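Local atomic coordinates of putative integron gene cassette protein (Uncultured bacterium, PDB entry 3FUY), a protein that is of unknown function but is encoded on a mobile integron gene cassette and folds as an alpha/beta domain around a mixed beta-sheet. Residues L139-A144 with V150-M155. Numbering follows the deposited sequence.
Sequences LQVDIA and VTQFEM
Asp-142 and Gln-152 meet where the type II turn of Gln-140 to Ile-143, entered through a Schellman motif ending helix 121-138, lies against strand 150-160, outermost in the chain's own mixed sheet. Gln-152 NE2 donates to Asp-142 OD1 at 2.6 Å; the donor comes from above the carboxylate, whose plane is turned 62° from the amide. A bend at chi2 (-65°) turns the amide toward Asp-142 and leaves OE1 3.5 Å from Val-141 CG1. With an alanine at Gln-152, the Asp-142 carboxylate is likely to lose this donor and turn more freely. The backbone adds a second bond: Asp-142 N donates a hydrogen bond to Thr-151 O (2.8 Å), lying in the carbonyl plane. Val-141 pushes CG2 against the edge of the Phe-153 ring, 3.5 Å from CD2, while Leu-139 CD1 packs on Phe-153 CB. Phe-153 also touches Leu-135 and Arg-136, which ties the strand to the preceding helix. The strand pairs with 106-116, Gln-152 bonding through its backbone to Ala-107 and Val-109. Lys-68 gathers Leu-139 O and Thr-151 OG1, and water 1 sits 2.7 Å from Thr-151 OG1 and donates to Gln-140 O at 2.8 Å.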
ATOM      1  N   LEU B 139      22.830  14.359   6.775  1.00 24.25           N
ATOM      2  CA  LEU B 139      22.223  14.159   5.455  1.00 25.27           C
ATOM      3  C   LEU B 139      23.203  14.372   4.294  1.00 25.38           C
ATOM      4  O   LEU B 139      22.842  14.182   3.128  1.00 24.52           O
ATOM      5  CB  LEU B 139      21.005  15.071   5.281  1.00 24.05           C
ATOM      6  CG  LEU B 139      19.832  14.794   6.235  1.00 25.74           C
ATOM      7  CD1 LEU B 139      18.666  15.705   5.945  1.00 24.88           C
ATOM      8  CD2 LEU B 139      19.377  13.315   6.179  1.00 21.33           C
ATOM      9  N   GLN B 140      24.437  14.751   4.624  1.00 23.27           N
ATOM     10  CA  GLN B 140      25.476  15.065   3.620  1.00 25.89           C
ATOM     11  C   GLN B 140      24.993  16.060   2.576  1.00 26.05           C
ATOM     12  O   GLN B 140      25.030  15.793   1.370  1.00 23.54           O
ATOM     13  CB  GLN B 140      26.020  13.795   2.953  1.00 24.84           C
ATOM     14  CG  GLN B 140      26.629  12.808   3.952  1.00 29.33           C
ATOM     15  CD  GLN B 140      27.132  11.538   3.293  1.00 33.88           C
ATOM     16  OE1 GLN B 140      28.023  11.574   2.435  1.00 35.69           O
ATOM     17  NE2 GLN B 140      26.556  10.406   3.678  1.00 29.85           N
ATOM     18  N   VAL B 141      24.559  17.217   3.062  1.00 26.33           N
ATOM     19  CA  VAL B 141      23.977  18.248   2.215  1.00 25.55           C
ATOM     20  C   VAL B 141      25.015  18.791   1.246  1.00 28.64           C
ATOM     21  O   VAL B 141      26.150  19.026   1.622  1.00 24.61           O
ATOM     22  CB  VAL B 141      23.383  19.369   3.072  1.00 28.97           C
ATOM     23  CG1 VAL B 141      23.090  20.613   2.237  1.00 29.61           C
ATOM     24  CG2 VAL B 141      22.104  18.851   3.779  1.00 25.98           C
ATOM     25  N   ASP B 142      24.618  18.927  -0.010  1.00 28.55           N
ATOM     26  CA  ASP B 142      25.419  19.589  -1.027  1.00 30.97           C
ATOM     27  C   ASP B 142      26.673  18.833  -1.433  1.00 31.42           C
ATOM     28  O   ASP B 142      27.508  19.380  -2.130  1.00 32.68           O
ATOM     29  CB  ASP B 142      25.783  20.999  -0.572  1.00 36.99           C
ATOM     30  CG  ASP B 142      24.760  22.016  -1.012  1.00 45.90           C
ATOM     31  OD1 ASP B 142      24.475  22.049  -2.231  1.00 49.74           O
ATOM     32  OD2 ASP B 142      24.244  22.770  -0.156  1.00 49.14           O
ATOM     33  N   ILE B 143      26.813  17.592  -0.978  1.00 27.99           N
ATOM     34  CA  ILE B 143      27.863  16.711  -1.487  1.00 29.16           C
ATOM     35  C   ILE B 143      27.254  15.399  -1.981  1.00 27.74           C
ATOM     36  O   ILE B 143      26.090  15.090  -1.681  1.00 23.02           O
ATOM     37  CB  ILE B 143      28.956  16.423  -0.431  1.00 30.30           C
ATOM     38  CG1 ILE B 143      28.392  15.644   0.753  1.00 28.46           C
ATOM     39  CG2 ILE B 143      29.588  17.715   0.061  1.00 32.62           C
ATOM     40  CD1 ILE B 143      29.449  15.157   1.718  1.00 31.16           C
ATOM     41  N   ALA B 144      28.023  14.650  -2.765  1.00 26.56           N
ATOM     42  CA  ALA B 144      27.570  13.341  -3.235  1.00 27.15           C
ATOM     43  C   ALA B 144      27.835  12.314  -2.152  1.00 27.03           C
ATOM     44  O   ALA B 144      28.913  12.284  -1.574  1.00 22.57           O
ATOM     45  CB  ALA B 144      28.275  12.947  -4.550  1.00 30.33           C
ATOM     46  N   VAL B 150      23.205  13.779  -4.322  1.00 24.14           N
ATOM     47  CA  VAL B 150      23.481  15.074  -3.701  1.00 25.02           C
ATOM     48  C   VAL B 150      22.213  15.512  -2.994  1.00 23.23           C
ATOM     49  O   VAL B 150      21.161  15.580  -3.611  1.00 24.04           O
ATOM     50  CB  VAL B 150      23.854  16.149  -4.735  1.00 27.05           C
ATOM     51  CG1 VAL B 150      23.967  17.504  -4.060  1.00 26.87           C
ATOM     52  CG2 VAL B 150      25.155  15.779  -5.450  1.00 27.66           C
ATOM     53  N   THR B 151      22.327  15.826  -1.709  1.00 23.48           N
ATOM     54  CA  THR B 151      21.157  16.013  -0.863  1.00 25.15           C
ATOM     55  C   THR B 151      20.952  17.466  -0.434  1.00 26.83           C
ATOM     56  O   THR B 151      21.906  18.190  -0.173  1.00 29.44           O
ATOM     57  CB  THR B 151      21.252  15.083   0.386  1.00 26.63           C
ATOM     58  OG1 THR B 151      21.374  13.723  -0.041  1.00 23.68           O
ATOM     59  CG2 THR B 151      20.034  15.212   1.287  1.00 26.73           C
ATOM     60  N   GLN B 152      19.698  17.895  -0.392  1.00 25.37           N
ATOM     61  CA  GLN B 152      19.331  19.150   0.247  1.00 26.26           C
ATOM     62  C   GLN B 152      18.190  18.854   1.200  1.00 29.52           C
ATOM     63  O   GLN B 152      17.541  17.800   1.097  1.00 26.24           O
ATOM     64  CB  GLN B 152      18.858  20.167  -0.797  1.00 28.62           C
ATOM     65  CG  GLN B 152      19.847  20.427  -1.926  1.00 32.50           C
ATOM     66  CD  GLN B 152      21.136  21.077  -1.464  1.00 34.35           C
ATOM     67  OE1 GLN B 152      21.177  21.778  -0.446  1.00 39.11           O
ATOM     68  NE2 GLN B 152      22.205  20.859  -2.221  1.00 38.60           N
ATOM     69  N   PHE B 153      17.905  19.771   2.118  1.00 28.04           N
ATOM     70  CA  PHE B 153      16.731  19.569   2.964  1.00 28.41           C
ATOM     71  C   PHE B 153      15.903  20.835   3.161  1.00 30.11           C
ATOM     72  O   PHE B 153      16.375  21.949   2.923  1.00 25.90           O
ATOM     73  CB  PHE B 153      17.103  18.947   4.320  1.00 28.39           C
ATOM     74  CG  PHE B 153      17.797  19.888   5.257  1.00 28.59           C
ATOM     75  CD1 PHE B 153      17.114  20.477   6.303  1.00 31.46           C
ATOM     76  CD2 PHE B 153      19.137  20.177   5.101  1.00 29.86           C
ATOM     77  CE1 PHE B 153      17.762  21.352   7.172  1.00 32.75           C
ATOM     78  CE2 PHE B 153      19.790  21.046   5.968  1.00 31.11           C
ATOM     79  CZ  PHE B 153      19.104  21.636   7.006  1.00 29.50           C
ATOM     80  N   GLU B 154      14.657  20.641   3.577  1.00 24.72           N
ATOM     81  CA  GLU B 154      13.792  21.733   4.009  1.00 33.22           C
ATOM     82  C   GLU B 154      13.252  21.379   5.375  1.00 28.87           C
ATOM     83  O   GLU B 154      12.783  20.248   5.602  1.00 28.04           O
ATOM     84  CB  GLU B 154      12.614  21.941   3.049  1.00 32.15           C
ATOM     85  CG  GLU B 154      12.928  22.739   1.803  1.00 38.79           C
ATOM     86  CD  GLU B 154      11.667  23.130   1.045  1.00 40.89           C
ATOM     87  OE1 GLU B 154      10.578  23.126   1.665  1.00 40.99           O
ATOM     88  OE2 GLU B 154      11.759  23.430  -0.169  1.00 43.04           O
HETATM   89  N   MSE B 155      13.290  22.352   6.275  1.00 30.16           N
HETATM   90  CA  MSE B 155      12.863  22.150   7.642  1.00 31.88           C
HETATM   91  C   MSE B 155      11.638  22.994   8.002  1.00 35.88           C
HETATM   92  O   MSE B 155      11.694  24.225   8.031  1.00 35.71           O
HETATM   93  CB  MSE B 155      14.013  22.484   8.579  1.00 29.35           C
HETATM   94  CG  MSE B 155      13.679  22.320  10.040  1.00 32.29           C
HETATM   95 SE   MSE B 155      15.325  22.386  11.106  0.71 42.19          SE
HETATM   96  CE  MSE B 155      16.523  21.753   9.753  1.00 40.91           C
TER
HETATM   97  O   HOH W   1      24.054  13.691  -0.158  1.00 23.77           O